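ABC transporter periplasmic peptide-binding protein (Pseudoalteromonas, PDB 4QFL) binds dipeptides, here Ala-Phe, in the periplasm and probably hands them to an ABC transporter for uptake into the cell. Local coordinates at residues S269-S274 with V326-G331; S382-P387 with G506-A511. One frame throughout, in Å; residues are numbered along the deposited sequence.

Contact 1. Residues S269-S274 with V326-G331; sequences SSAQLS and VYYGNG
Ser270 lays its CB over one face of the Tyr328 ring, near the rim, in a CH-pi contact with 3.9 Å between CB and the ring centroid, 22° off the ring normal. This is the close-packed part: Ser270 CB stands 3.6 Å from Tyr328 CD1. A serine fits because it is small enough for its CB to settle on the ring, while its hydroxyl points elsewhere. With chi1 at -44°, OG lies beside the backbone N and meets a water 2.8 Å away, which in turn donates to Val326 O. At 4.0 Å, Ser270 OG and Val326 O are too far apart to bond directly, and the water joins the two segments.

Toward solvent the contact thins out to a few atoms: the exposed Tyr328 sends its OH past the exposed Ala271, 3.4 Å from Ala271 CA, a close van der Waals touch without a hydrogen bond. On the side toward strand 500-513, Leu273 CD1 and Asn330 ND2 come from opposite directions and only graze at 4.2 Å.

Tyr328 sits just past the end of helix 319-325, and together with Gly329 it forms the positive-phi corner of a type I' turn from Tyr327 to Asn330; glycine adopts such angles without strain. Gly331 must be small, since a CB there would collide with the Tyr327 ring.

The contact thus joins the start of helix 273-278 to the loop between helix 319-325 and strand 332-333. Val326 packs on helix 389-401, Asn330 OD1 bonds to Arg286, and both Leu273 and Asn330 rest on Phe509 of strand 500-513.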
loop_
_atom_site.group_PDB
_atom_site.type_symbol
_atom_site.label_atom_id
_atom_site.label_comp_id
_atom_site.label_asym_id
_atom_site.label_seq_id
_atom_site.Cartn_x
_atom_site.Cartn_y
_atom_site.Cartn_z
ATOM N N SER A 269 -11.654 7.760 -13.203
ATOM C CA SER A 269 -10.785 8.584 -14.037
ATOM C C SER A 269 -11.121 10.075 -13.937
ATOM O O SER A 269 -12.261 10.487 -14.154
ATOM C CB SER A 269 -10.857 8.129 -15.496
ATOM O OG SER A 269 -10.433 6.785 -15.637
ATOM N N SER A 270 -10.110 10.877 -13.624
ATOM C CA SER A 270 -10.279 12.324 -13.460
ATOM C C SER A 270 -11.087 12.934 -14.571
ATOM O O SER A 270 -11.954 13.764 -14.323
ATOM C CB SER A 270 -8.926 13.015 -13.469
ATOM O OG SER A 270 -8.008 12.307 -12.678
ATOM N N ALA A 271 -10.778 12.548 -15.805
ATOM C CA ALA A 271 -11.393 13.172 -16.969
ATOM C C ALA A 271 -12.899 12.990 -16.944
ATOM O O ALA A 271 -13.633 13.746 -17.575
ATOM C CB ALA A 271 -10.817 12.605 -18.246
ATOM N N GLN A 272 -13.366 11.992 -16.206
ATOM C CA GLN A 272 -14.795 11.733 -16.142
ATOM C C GLN A 272 -15.473 12.102 -14.829
ATOM O O GLN A 272 -16.651 11.807 -14.648
ATOM C CB GLN A 272 -15.099 10.280 -16.509
ATOM C CG GLN A 272 -15.070 10.021 -18.015
ATOM C CD GLN A 272 -13.663 9.878 -18.547
ATOM O OE1 GLN A 272 -12.836 9.206 -17.941
ATOM N NE2 GLN A 272 -13.379 10.518 -19.676
ATOM N N LEU A 273 -14.760 12.754 -13.914
ATOM C CA LEU A 273 -15.384 13.136 -12.644
ATOM C C LEU A 273 -16.557 14.069 -12.874
ATOM O O LEU A 273 -17.585 13.953 -12.220
ATOM C CB LEU A 273 -14.389 13.796 -11.694
ATOM C CG LEU A 273 -13.381 12.848 -11.058
ATOM C CD1 LEU A 273 -12.425 13.611 -10.154
ATOM C CD2 LEU A 273 -14.116 11.768 -10.303
ATOM N N SER A 274 -16.400 14.999 -13.804
ATOM C CA SER A 274 -17.470 15.946 -14.105
ATOM C C SER A 274 -18.712 15.250 -14.668
ATOM O O SER A 274 -19.840 15.621 -14.359
ATOM C CB SER A 274 -16.973 17.014 -15.074
ATOM O OG SER A 274 -18.050 17.788 -15.563
ATOM N N VAL A 326 -2.826 16.880 -14.897
ATOM C CA VAL A 326 -2.953 15.541 -14.326
ATOM C C VAL A 326 -3.893 15.520 -13.138
ATOM O O VAL A 326 -4.845 14.755 -13.124
ATOM C CB VAL A 326 -1.592 14.946 -13.892
ATOM C CG1 VAL A 326 -1.782 13.562 -13.281
ATOM C CG2 VAL A 326 -0.652 14.856 -15.083
ATOM N N TYR A 327 -3.619 16.357 -12.141
ATOM C CA TYR A 327 -4.371 16.298 -10.891
ATOM C C TYR A 327 -5.649 17.101 -10.932
ATOM O O TYR A 327 -6.411 17.106 -9.962
ATOM C CB TYR A 327 -3.509 16.720 -9.705
ATOM C CG TYR A 327 -2.408 15.730 -9.417
ATOM C CD1 TYR A 327 -1.215 15.773 -10.118
ATOM C CD2 TYR A 327 -2.572 14.737 -8.461
ATOM C CE1 TYR A 327 -0.201 14.859 -9.865
ATOM C CE2 TYR A 327 -1.568 13.826 -8.200
ATOM C CZ TYR A 327 -0.386 13.893 -8.911
ATOM O OH TYR A 327 0.610 12.988 -8.669
ATOM N N TYR A 328 -5.884 17.773 -12.056
ATOM C CA TYR A 328 -7.121 18.520 -12.258
ATOM C C TYR A 328 -7.382 19.523 -11.138
ATOM O O TYR A 328 -8.532 19.824 -10.826
ATOM C CB TYR A 328 -8.308 17.557 -12.397
ATOM C CG TYR A 328 -8.498 17.019 -13.792
ATOM C CD1 TYR A 328 -7.524 16.238 -14.405
ATOM C CD2 TYR A 328 -9.651 17.291 -14.501
ATOM C CE1 TYR A 328 -7.702 15.755 -15.688
ATOM C CE2 TYR A 328 -9.834 16.810 -15.786
ATOM C CZ TYR A 328 -8.859 16.044 -16.375
ATOM O OH TYR A 328 -9.061 15.573 -17.653
ATOM N N GLY A 329 -6.313 20.036 -10.539
ATOM C CA GLY A 329 -6.425 20.983 -9.445
ATOM C C GLY A 329 -6.846 20.387 -8.115
ATOM O O GLY A 329 -6.955 21.096 -7.127
ATOM N N ASN A 330 -7.085 19.085 -8.082
ATOM C CA ASN A 330 -7.507 18.420 -6.855
ATOM C C ASN A 330 -6.352 18.008 -5.918
ATOM O O ASN A 330 -6.577 17.683 -4.747
ATOM C CB ASN A 330 -8.359 17.192 -7.198
ATOM C CG ASN A 330 -9.549 17.533 -8.077
ATOM O OD1 ASN A 330 -10.222 18.542 -7.865
ATOM N ND2 ASN A 330 -9.804 16.701 -9.080
ATOM N N GLY A 331 -5.126 18.010 -6.430
ATOM C CA GLY A 331 -3.990 17.575 -5.640
ATOM C C GLY A 331 -3.318 18.707 -4.889
ATOM O O GLY A 331 -3.606 19.879 -5.123
HETATM O O HOH W 1 -5.766 12.302 -14.390
#

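Contact 2. Residues S382-P387 with G506-A511; sequences SRIYNP and GMRFQA. With PHE (phenylalanine), chain D.
The O atom of the bound phenylalanine's carboxylate is gripped by two side chains. Tyr385 OH donates to PHE O at 2.6 Å, and Arg383 NE donates to PHE O at 3.0 Å with a fairly straight N-H...O angle of 163°. Arg383 NH2 takes the other oxygen, PHE OXT, at 3.0 Å, so the carboxylate meets the guanidinium edge-on, near its plane. Bends at chi2 (-61°) and chi3 (-56°) fold the arginine toward the ligand, and a salt bridge from its NH1 to Glu36 helps fix it. Without the guanidinium, as with an alanine here, the ligand carboxylate would probably lose its charged mate, and Glu36 its bridge to NH1.

Behind this site, Ile384 CD1 lies over a face of the Arg508 guanidinium, 3.7 Å from Arg508 NE, while NH1 and NH2 of that arginine bond to Gly522 O and Gly525 O. Gly506 comes so near that its CA makes a CA-H...O contact with Ile384 O, where any CB would clash; a water bridges Ile384 O to Met507 O.

Charge and hydroxyl here read the C-terminal carboxylate that dipeptides have in common, which is consistent with recognition of many different sequences.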
loop_
_atom_site.group_PDB
_atom_site.type_symbol
_atom_site.label_atom_id
_atom_site.label_comp_id
_atom_site.label_asym_id
_atom_site.label_seq_id
_atom_site.Cartn_x
_atom_site.Cartn_y
_atom_site.Cartn_z
ATOM N N SER A 382 -5.001 4.248 -12.563
ATOM C CA SER A 382 -5.117 5.385 -11.649
ATOM C C SER A 382 -4.863 4.974 -10.191
ATOM O O SER A 382 -5.366 3.941 -9.742
ATOM C CB SER A 382 -6.519 5.993 -11.771
ATOM O OG SER A 382 -6.697 7.039 -10.835
ATOM N N ARG A 383 -4.070 5.767 -9.467
ATOM C CA ARG A 383 -3.843 5.548 -8.034
ATOM C C ARG A 383 -4.169 6.845 -7.321
ATOM O O ARG A 383 -4.212 7.909 -7.944
ATOM C CB ARG A 383 -2.381 5.185 -7.732
ATOM C CG ARG A 383 -1.699 4.285 -8.746
ATOM C CD ARG A 383 -2.387 2.943 -8.861
ATOM N NE ARG A 383 -2.499 2.249 -7.586
ATOM C CZ ARG A 383 -3.592 1.603 -7.173
ATOM N NH1 ARG A 383 -4.693 1.578 -7.921
ATOM N NH2 ARG A 383 -3.595 0.992 -5.997
ATOM N N ILE A 384 -4.385 6.769 -6.017
ATOM C CA ILE A 384 -4.676 7.966 -5.248
ATOM C C ILE A 384 -3.607 9.023 -5.474
ATOM O O ILE A 384 -3.916 10.198 -5.659
ATOM C CB ILE A 384 -4.733 7.661 -3.757
ATOM C CG1 ILE A 384 -5.828 6.637 -3.476
ATOM C CG2 ILE A 384 -4.983 8.939 -2.961
ATOM C CD1 ILE A 384 -5.792 6.113 -2.065
ATOM N N TYR A 385 -2.350 8.608 -5.447
ATOM C CA TYR A 385 -1.250 9.557 -5.528
ATOM C C TYR A 385 -0.927 10.004 -6.953
ATOM O O TYR A 385 -0.126 10.905 -7.152
ATOM C CB TYR A 385 -0.011 8.983 -4.850
ATOM C CG TYR A 385 0.311 7.569 -5.263
ATOM C CD1 TYR A 385 1.074 7.316 -6.392
ATOM C CD2 TYR A 385 -0.149 6.490 -4.528
ATOM C CE1 TYR A 385 1.377 6.028 -6.775
ATOM C CE2 TYR A 385 0.146 5.195 -4.907
ATOM C CZ TYR A 385 0.913 4.970 -6.029
ATOM O OH TYR A 385 1.216 3.688 -6.413
ATOM N N ASN A 386 -1.555 9.378 -7.938
ATOM C CA ASN A 386 -1.315 9.731 -9.332
ATOM C C ASN A 386 -2.403 9.211 -10.265
ATOM O O ASN A 386 -2.378 8.058 -10.677
ATOM C CB ASN A 386 0.062 9.248 -9.795
ATOM C CG ASN A 386 0.445 9.810 -11.148
ATOM O OD1 ASN A 386 -0.410 10.239 -11.916
ATOM N ND2 ASN A 386 1.733 9.813 -11.441
ATOM N N PRO A 387 -3.403 10.146 -10.588
ATOM C CA PRO A 387 -4.498 9.570 -11.393
ATOM C C PRO A 387 -4.225 9.332 -12.887
ATOM O O PRO A 387 -5.056 8.737 -13.560
ATOM C CB PRO A 387 -5.642 10.571 -11.215
ATOM C CG PRO A 387 -4.972 11.881 -11.142
ATOM C CD PRO A 387 -3.775 11.623 -10.290
ATOM N N GLY A 506 -2.488 13.245 -3.808
ATOM C CA GLY A 506 -3.820 13.202 -4.393
ATOM C C GLY A 506 -4.962 13.151 -3.384
ATOM O O GLY A 506 -4.752 12.914 -2.187
ATOM N N MET A 507 -6.177 13.406 -3.876
ATOM C CA MET A 507 -7.406 13.169 -3.114
ATOM C C MET A 507 -7.861 11.740 -3.380
ATOM O O MET A 507 -7.626 11.194 -4.461
ATOM C CB MET A 507 -8.513 14.149 -3.531
ATOM C CG MET A 507 -8.255 15.595 -3.138
ATOM S SD MET A 507 -8.272 15.780 -1.354
ATOM C CE MET A 507 -9.906 15.179 -1.008
ATOM N N ARG A 508 -8.492 11.125 -2.387
ATOM C CA ARG A 508 -9.019 9.781 -2.550
ATOM C C ARG A 508 -10.465 9.827 -3.059
ATOM O O ARG A 508 -11.352 10.280 -2.348
ATOM C CB ARG A 508 -8.934 9.035 -1.222
ATOM C CG ARG A 508 -9.209 7.558 -1.327
ATOM C CD ARG A 508 -8.989 6.848 -0.007
ATOM N NE ARG A 508 -8.896 5.410 -0.218
ATOM C CZ ARG A 508 -8.426 4.558 0.680
ATOM N NH1 ARG A 508 -8.028 5.004 1.861
ATOM N NH2 ARG A 508 -8.356 3.268 0.398
ATOM N N PHE A 509 -10.696 9.372 -4.288
ATOM C CA PHE A 509 -12.041 9.373 -4.875
ATOM C C PHE A 509 -12.629 7.965 -5.005
ATOM O O PHE A 509 -11.910 7.001 -5.231
ATOM C CB PHE A 509 -12.034 9.966 -6.287
ATOM C CG PHE A 509 -11.757 11.439 -6.351
ATOM C CD1 PHE A 509 -12.781 12.359 -6.178
ATOM C CD2 PHE A 509 -10.479 11.901 -6.642
ATOM C CE1 PHE A 509 -12.530 13.711 -6.259
ATOM C CE2 PHE A 509 -10.215 13.255 -6.723
ATOM C CZ PHE A 509 -11.246 14.165 -6.530
ATOM N N GLN A 510 -13.947 7.862 -4.894
ATOM C CA GLN A 510 -14.651 6.647 -5.273
ATOM C C GLN A 510 -16.060 6.942 -5.764
ATOM O O GLN A 510 -16.789 7.721 -5.151
ATOM C CB GLN A 510 -14.729 5.663 -4.119
ATOM C CG GLN A 510 -15.473 4.391 -4.480
ATOM C CD GLN A 510 -15.418 3.390 -3.364
ATOM O OE1 GLN A 510 -16.223 3.436 -2.439
ATOM N NE2 GLN A 510 -14.443 2.489 -3.426
ATOM N N ALA A 511 -16.440 6.315 -6.872
ATOM C CA ALA A 511 -17.784 6.494 -7.393
ATOM C C ALA A 511 -18.652 5.297 -7.055
ATOM O O ALA A 511 -18.186 4.167 -7.033
ATOM C CB ALA A 511 -17.758 6.719 -8.894
HETATM N N PHE D . 1.076 0.237 -2.789
HETATM C CA PHE D . 1.154 0.828 -4.120
HETATM C C PHE D . -0.238 1.058 -4.661
HETATM O O PHE D . -0.481 2.026 -5.375
HETATM C CB PHE D . 1.892 -0.106 -5.072
HETATM C CG PHE D . 3.356 -0.198 -4.816
HETATM C CD1 PHE D . 4.118 0.946 -4.650
HETATM C CD2 PHE D . 3.975 -1.426 -4.748
HETATM C CE1 PHE D . 5.465 0.869 -4.428
HETATM C CE2 PHE D . 5.324 -1.513 -4.527
HETATM C CZ PHE D . 6.074 -0.366 -4.362
HETATM O OXT PHE D . -1.149 0.271 -4.400
HETATM O O HOH W 2 -6.277 11.149 -6.895
#

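The centres of the two contacts lie about 9 Å apart, on the same side of the chain's centre, and they come in series: contact 1 closes before contact 2 opens. Contact 1 is at the surface, contact 2 is buried beside the dipeptide. They meet directly where Tyr327 OH probably hydrogen-bonds to Tyr385 O, where Ser270 OG and Val326 O pack on Pro387, and where Asn330 O packs against Met507 CG. Strand 500-513 unites them, for it carries residues 506-511 and pairs with strand 332-333 just after the loop of contact 1. The loop bearing Arg383 and Tyr385 is therefore backed by both the strand and the surface turn.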